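Local coordinates for protein peptidase S8 and S53, subtilisin, kexin, sedolisin (Mycobacterium smegmatis, PDB 4KG7) that probably cleaves proteins as a subtilisin-like serine endopeptidase, the mycosin protease MycP3 of the ESX-3 type VII secretion system, at residues S30-T34 with D100-H104; Y91-G97 with S132-S137. One frame throughout, in Å; residues are numbered along the deposited sequence. Where two conformers were deposited one is given.

Contact 1: S30-T34 with D100-H104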
loop_
_atom_site.group_PDB
_atom_site.type_symbol
_atom_site.label_atom_id
_atom_site.label_comp_id
_atom_site.label_asym_id
_atom_site.label_seq_id
_atom_site.Cartn_x
_atom_site.Cartn_y
_atom_site.Cartn_z
ATOM N N SER A 30 0.451 -23.526 1.764
ATOM C CA SER A 30 -0.889 -23.360 2.337
ATOM C C SER A 30 -1.865 -23.243 1.191
ATOM O O SER A 30 -1.522 -22.706 0.125
ATOM C CB SER A 30 -0.976 -22.062 3.150
ATOM O OG SER A 30 -0.462 -22.245 4.444
ATOM N N GLU A 31 -3.082 -23.715 1.428
ATOM C CA GLU A 31 -4.165 -23.605 0.462
ATOM C C GLU A 31 -4.465 -22.139 0.163
ATOM O O GLU A 31 -4.450 -21.313 1.056
ATOM C CB GLU A 31 -5.418 -24.278 1.040
ATOM C CG GLU A 31 -6.615 -24.345 0.110
ATOM C CD GLU A 31 -7.818 -25.052 0.733
ATOM O OE1 GLU A 31 -7.732 -25.510 1.894
ATOM O OE2 GLU A 31 -8.865 -25.148 0.051
ATOM N N CYS A 32 -4.782 -21.838 -1.087
ATOM C CA CYS A 32 -5.234 -20.493 -1.424
ATOM C C CYS A 32 -6.523 -20.111 -0.685
ATOM O O CYS A 32 -7.340 -20.951 -0.315
ATOM C CB CYS A 32 -5.487 -20.358 -2.912
ATOM S SG CYS A 32 -4.034 -20.580 -3.960
ATOM N N ILE A 33 -6.686 -18.809 -0.530
ATOM C CA ILE A 33 -7.759 -18.156 0.216
ATOM C C ILE A 33 -8.480 -17.223 -0.753
ATOM O O ILE A 33 -7.861 -16.621 -1.639
ATOM C CB ILE A 33 -7.109 -17.307 1.362
ATOM C CG1 ILE A 33 -6.465 -18.255 2.368
ATOM C CG2 ILE A 33 -8.088 -16.391 2.071
ATOM C CD1 ILE A 33 -7.370 -19.370 2.754
ATOM N N THR A 34 -9.784 -17.094 -0.577
ATOM C CA THR A 34 -10.561 -16.044 -1.177
ATOM C C THR A 34 -11.281 -15.243 -0.103
ATOM O O THR A 34 -11.633 -15.790 0.957
ATOM C CB THR A 34 -11.584 -16.577 -2.179
ATOM O OG1 THR A 34 -12.479 -17.499 -1.536
ATOM C CG2 THR A 34 -10.870 -17.290 -3.336
ATOM N N ASP A 100 -4.219 -14.330 -7.780
ATOM C CA ASP A 100 -4.149 -13.951 -6.386
ATOM C C ASP A 100 -4.610 -15.119 -5.509
ATOM O O ASP A 100 -5.804 -15.395 -5.419
ATOM C CB ASP A 100 -5.047 -12.732 -6.181
ATOM C CG ASP A 100 -5.015 -12.203 -4.758
ATOM O OD1 ASP A 100 -4.206 -12.711 -3.941
ATOM O OD2 ASP A 100 -5.830 -11.307 -4.455
ATOM N N CYS A 101 -3.656 -15.750 -4.847
ATOM C CA CYS A 101 -3.908 -16.909 -3.984
ATOM C C CYS A 101 -4.269 -16.479 -2.556
ATOM O O CYS A 101 -4.577 -17.313 -1.709
ATOM C CB CYS A 101 -2.639 -17.785 -4.009
ATOM S SG CYS A 101 -2.607 -19.380 -3.138
ATOM N N ASP A 102 -4.277 -15.168 -2.292
ATOM C CA ASP A 102 -4.418 -14.634 -0.928
ATOM C C ASP A 102 -5.656 -13.770 -0.742
ATOM O O ASP A 102 -6.242 -13.734 0.329
ATOM C CB ASP A 102 -3.210 -13.767 -0.591
ATOM C CG ASP A 102 -1.953 -14.569 -0.466
ATOM O OD1 ASP A 102 -1.673 -15.036 0.655
ATOM O OD2 ASP A 102 -1.253 -14.767 -1.479
ATOM N N GLY A 103 -6.034 -13.043 -1.769
ATOM C CA GLY A 103 -7.188 -12.154 -1.719
ATOM C C GLY A 103 -6.798 -10.695 -1.536
ATOM O O GLY A 103 -7.607 -9.776 -1.761
ATOM N N HIS A 104 -5.575 -10.478 -1.076
ATOM C CA HIS A 104 -5.169 -9.167 -0.589
ATOM C C HIS A 104 -4.964 -8.168 -1.716
ATOM O O HIS A 104 -5.527 -7.055 -1.728
ATOM C CB HIS A 104 -3.902 -9.342 0.231
ATOM C CG HIS A 104 -3.506 -8.124 0.985
ATOM N ND1 HIS A 104 -2.644 -7.183 0.476
ATOM C CD2 HIS A 104 -3.863 -7.687 2.212
ATOM C CE1 HIS A 104 -2.515 -6.199 1.344
ATOM N NE2 HIS A 104 -3.253 -6.473 2.400
HETATM O O HOH W 1 -7.364 -17.818 -4.234
#

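Contact 2: Y91-G97 with S132-S137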
loop_
_atom_site.group_PDB
_atom_site.type_symbol
_atom_site.label_atom_id
_atom_site.label_comp_id
_atom_site.label_asym_id
_atom_site.label_seq_id
_atom_site.Cartn_x
_atom_site.Cartn_y
_atom_site.Cartn_z
ATOM N N TYR A 91 7.080 -12.610 -8.599
ATOM C CA TYR A 91 8.328 -12.825 -7.852
ATOM C C TYR A 91 8.204 -14.068 -6.959
ATOM O O TYR A 91 9.116 -14.342 -6.192
ATOM C CB TYR A 91 8.672 -11.591 -6.992
ATOM C CG TYR A 91 9.148 -10.473 -7.874
ATOM C CD1 TYR A 91 8.232 -9.657 -8.550
ATOM C CD2 TYR A 91 10.486 -10.279 -8.107
ATOM C CE1 TYR A 91 8.667 -8.644 -9.404
ATOM C CE2 TYR A 91 10.927 -9.278 -8.954
ATOM C CZ TYR A 91 10.012 -8.463 -9.597
ATOM O OH TYR A 91 10.436 -7.478 -10.469
ATOM N N ILE A 92 7.116 -14.828 -7.115
ATOM C CA ILE A 92 6.842 -16.034 -6.295
ATOM C C ILE A 92 6.869 -17.275 -7.188
ATOM O O ILE A 92 7.735 -18.134 -7.030
ATOM C CB ILE A 92 5.513 -15.914 -5.531
ATOM C CG1 ILE A 92 5.565 -14.752 -4.517
ATOM C CG2 ILE A 92 5.222 -17.205 -4.800
ATOM C CD1 ILE A 92 6.492 -14.940 -3.336
ATOM N N GLU A 93 5.948 -17.330 -8.145
ATOM C CA GLU A 93 5.971 -18.329 -9.203
ATOM C C GLU A 93 6.338 -17.628 -10.513
ATOM O O GLU A 93 7.015 -16.595 -10.491
ATOM C CB GLU A 93 4.624 -19.054 -9.296
ATOM C CG GLU A 93 4.164 -19.730 -8.006
ATOM C CD GLU A 93 2.843 -20.442 -8.168
ATOM O OE1 GLU A 93 1.823 -19.768 -8.419
ATOM O OE2 GLU A 93 2.813 -21.695 -8.036
ATOM N N SER A 94 5.858 -18.159 -11.640
ATOM C CA SER A 94 6.170 -17.600 -12.960
ATOM C C SER A 94 4.905 -17.163 -13.683
ATOM O O SER A 94 4.838 -17.173 -14.932
ATOM C CB SER A 94 6.950 -18.621 -13.802
ATOM O OG SER A 94 6.242 -19.840 -13.934
ATOM N N THR A 95 3.901 -16.775 -12.909
ATOM C CA THR A 95 2.646 -16.276 -13.464
ATOM C C THR A 95 2.834 -14.855 -13.986
ATOM O O THR A 95 3.892 -14.253 -13.851
ATOM C CB THR A 95 1.467 -16.306 -12.434
ATOM O OG1 THR A 95 1.638 -15.270 -11.453
ATOM C CG2 THR A 95 1.349 -17.658 -11.751
ATOM N N ASP A 96 1.749 -14.299 -14.513
ATOM C CA ASP A 96 1.717 -12.953 -15.071
ATOM C C ASP A 96 1.349 -11.892 -14.048
ATOM O O ASP A 96 1.267 -10.718 -14.368
ATOM C CB ASP A 96 0.744 -12.914 -16.262
ATOM C CG ASP A 96 -0.685 -13.332 -15.905
ATOM O OD1 ASP A 96 -0.978 -13.628 -14.721
ATOM O OD2 ASP A 96 -1.497 -13.407 -16.866
ATOM N N GLY A 97 1.141 -12.297 -12.805
ATOM C CA GLY A 97 0.720 -11.362 -11.801
ATOM C C GLY A 97 -0.788 -11.284 -11.627
ATOM O O GLY A 97 -1.269 -10.540 -10.761
ATOM N N SER A 132 -0.597 -5.242 -12.141
ATOM C CA SER A 132 -0.400 -6.132 -10.993
ATOM C C SER A 132 0.940 -6.856 -11.050
ATOM O O SER A 132 1.204 -7.596 -11.985
ATOM C CB SER A 132 -1.467 -7.204 -10.960
ATOM O OG SER A 132 -1.214 -8.056 -9.876
ATOM N N ILE A 133 1.755 -6.647 -10.022
ATOM C CA ILE A 133 3.041 -7.340 -9.857
ATOM C C ILE A 133 2.918 -8.151 -8.574
ATOM O O ILE A 133 2.753 -7.584 -7.478
ATOM C CB ILE A 133 4.213 -6.345 -9.718
ATOM C CG1 ILE A 133 4.341 -5.503 -10.990
ATOM C CG2 ILE A 133 5.521 -7.075 -9.454
ATOM C CD1 ILE A 133 5.303 -4.338 -10.829
ATOM N N ARG A 134 2.952 -9.467 -8.677
ATOM C CA ARG A 134 2.895 -10.271 -7.472
ATOM C C ARG A 134 4.297 -10.340 -6.876
ATOM O O ARG A 134 5.174 -11.018 -7.374
ATOM C CB ARG A 134 2.341 -11.703 -7.668
ATOM C CG ARG A 134 2.347 -12.464 -6.336
ATOM C CD ARG A 134 1.502 -13.713 -6.310
ATOM N NE ARG A 134 2.047 -14.782 -7.131
ATOM C CZ ARG A 134 1.539 -16.003 -7.178
ATOM N NH1 ARG A 134 0.519 -16.333 -6.399
ATOM N NH2 ARG A 134 2.086 -16.912 -7.982
ATOM N N GLN A 135 4.488 -9.618 -5.787
ATOM C CA GLN A 135 5.783 -9.522 -5.123
ATOM C C GLN A 135 5.912 -10.427 -3.926
ATOM O O GLN A 135 7.038 -10.764 -3.525
ATOM C CB GLN A 135 6.063 -8.043 -4.763
ATOM C CG GLN A 135 7.378 -7.769 -4.054
ATOM C CD GLN A 135 7.277 -7.852 -2.535
ATOM O OE1 GLN A 135 6.187 -7.701 -1.950
ATOM N NE2 GLN A 135 8.398 -8.129 -1.876
ATOM N N ASN A 136 4.790 -10.828 -3.345
ATOM C CA ASN A 136 4.850 -11.740 -2.206
ATOM C C ASN A 136 3.586 -12.489 -1.973
ATOM O O ASN A 136 2.530 -12.132 -2.492
ATOM C CB ASN A 136 5.277 -11.021 -0.928
ATOM C CG ASN A 136 6.142 -11.919 0.000
ATOM O OD1 ASN A 136 6.252 -13.193 -0.116
ATOM N ND2 ASN A 136 6.793 -11.237 0.949
ATOM N N SER A 137 3.697 -13.575 -1.228
ATOM C CA SER A 137 2.530 -14.332 -0.765
ATOM C C SER A 137 2.967 -15.159 0.415
ATOM O O SER A 137 3.923 -15.914 0.290
ATOM C CB SER A 137 1.993 -15.266 -1.835
ATOM O OG SER A 137 1.049 -16.180 -1.217
HETATM O O HOH W 2 -0.441 -18.976 -6.870
#

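Contact 1: S30-T34 with D100-H104
Cys32 and Cys101 bring two irregular loops together with their CA atoms 4.6 Å apart, and one residue further on the backbones are bridged by Ile33 N, which donates to Cys101 O over 2.8 Å in a nearly straight bond (171° at the hydrogen). Beside it the loops are joined covalently: Cys32 SG and Cys101 SG form a disulfide with a torsion of -95° about the sulfur-sulfur bond, close to the 90° such bonds prefer. In Cys101 the sulfur stands anti to the backbone N (chi1 -176°), which brings it to the other loop, so that the two sulfurs meet between the backbones. Ile33 lays its CG2 branch 3.7 Å from Asp102 O, while the end of its side chain leads away, and the residue packs on Leu305 and Pro306 of strand 301-306, a suitable place for a branched apolar side chain.

Water 1 spans the loops at Ile33 O and Asp100 O, both of which also accept from Asn295. Asp100 shapes its own loop: OD1 takes Asp102 N at 3.0 Å and Gly103 N at 2.9 Å, both from the same face of the carboxylate, in an Asx turn and Asx motif; OD1 is also bonded to Thr74 OG1 and OD2 to Thr106 OG1. Gly103 tolerates a positive phi that would press a CB against the preceding carbonyl. It is the N-cap residue of helix 104-113, whose first residue, His104, is the predicted charge-relay histidine of the subtilase fold; the disulfide joins the loop after strand 26-28 to the turn that leads into this helix.

Contact 2: Y91-G97 with S132-S137
Arg134 starts its side chain anti to the backbone N (chi1 179°) and bends it at chi3 (70°), which carries the guanidinium to Glu93, whose chain runs extended beyond CG to meet it. Arg134 NH2 gives Glu93 OE1 a salt bridge of 2.9 Å that lies in the guanidinium plane and uses the anti lone pair of the oxygen, although the two flat groups are inclined by 55°. Water 2 closes a second path, accepting from Arg134 NH1 and donating to Glu93 OE1. Asp90 also forms a salt bridge with NH2, so two acids, Glu93 and Asp90, offset the buried positive charge there. Ile92 covers one guanidinium face with its CB, 4.0 Å from Arg134 NE, and sends CD1 on to Asn136 OD1 at 3.7 Å; its apolar bulk suits this buried position.

Tyr91 N donates to Arg134 O at 2.8 Å, nearly in line with the carbonyl. The same oxygen lies at the edge of the Tyr91 ring, where CE1 packs at 3.5 Å against Ile133 CG2, the two side chains running side by side. At the other end Ser132 OG, small enough to sit close to the backbone, donates to Gly97 O over 2.6 Å. Gly97 can come this near because it lacks a CB, which would collide with Ser132 O.

The loop leaving edge strand 85-90 is thereby folded over the end of its sheet neighbour, strand 129-134. Tyr91 reaches on to helix 150-170, touching Thr160, Arg163 and Arg167, and Phe140 of strand 140-142 touches Ile92, Glu93 and Arg134.

From the N terminus, the chain first lays down 30-34 after strand 26-28, then passes through inner strand 68-73 and edge strand 85-90 to reach 91-97. It next enters 100-104, where contact 1 closes a long loop, runs through helix 104-113 and returns along strand 129-134 to 132-137, closing contact 2. The segments alternate, so the two loops cross rather than nest, with their centres 13 Å apart. They meet directly: Asp102 OD2 and Ser137 OG, 2.7 Å apart, probably share a hydrogen bond, and Cys101 CB packs near Arg134 NH1. Together they tie the loop after strand 26-28, the start of helix 104-113 and one side of the parallel sheet.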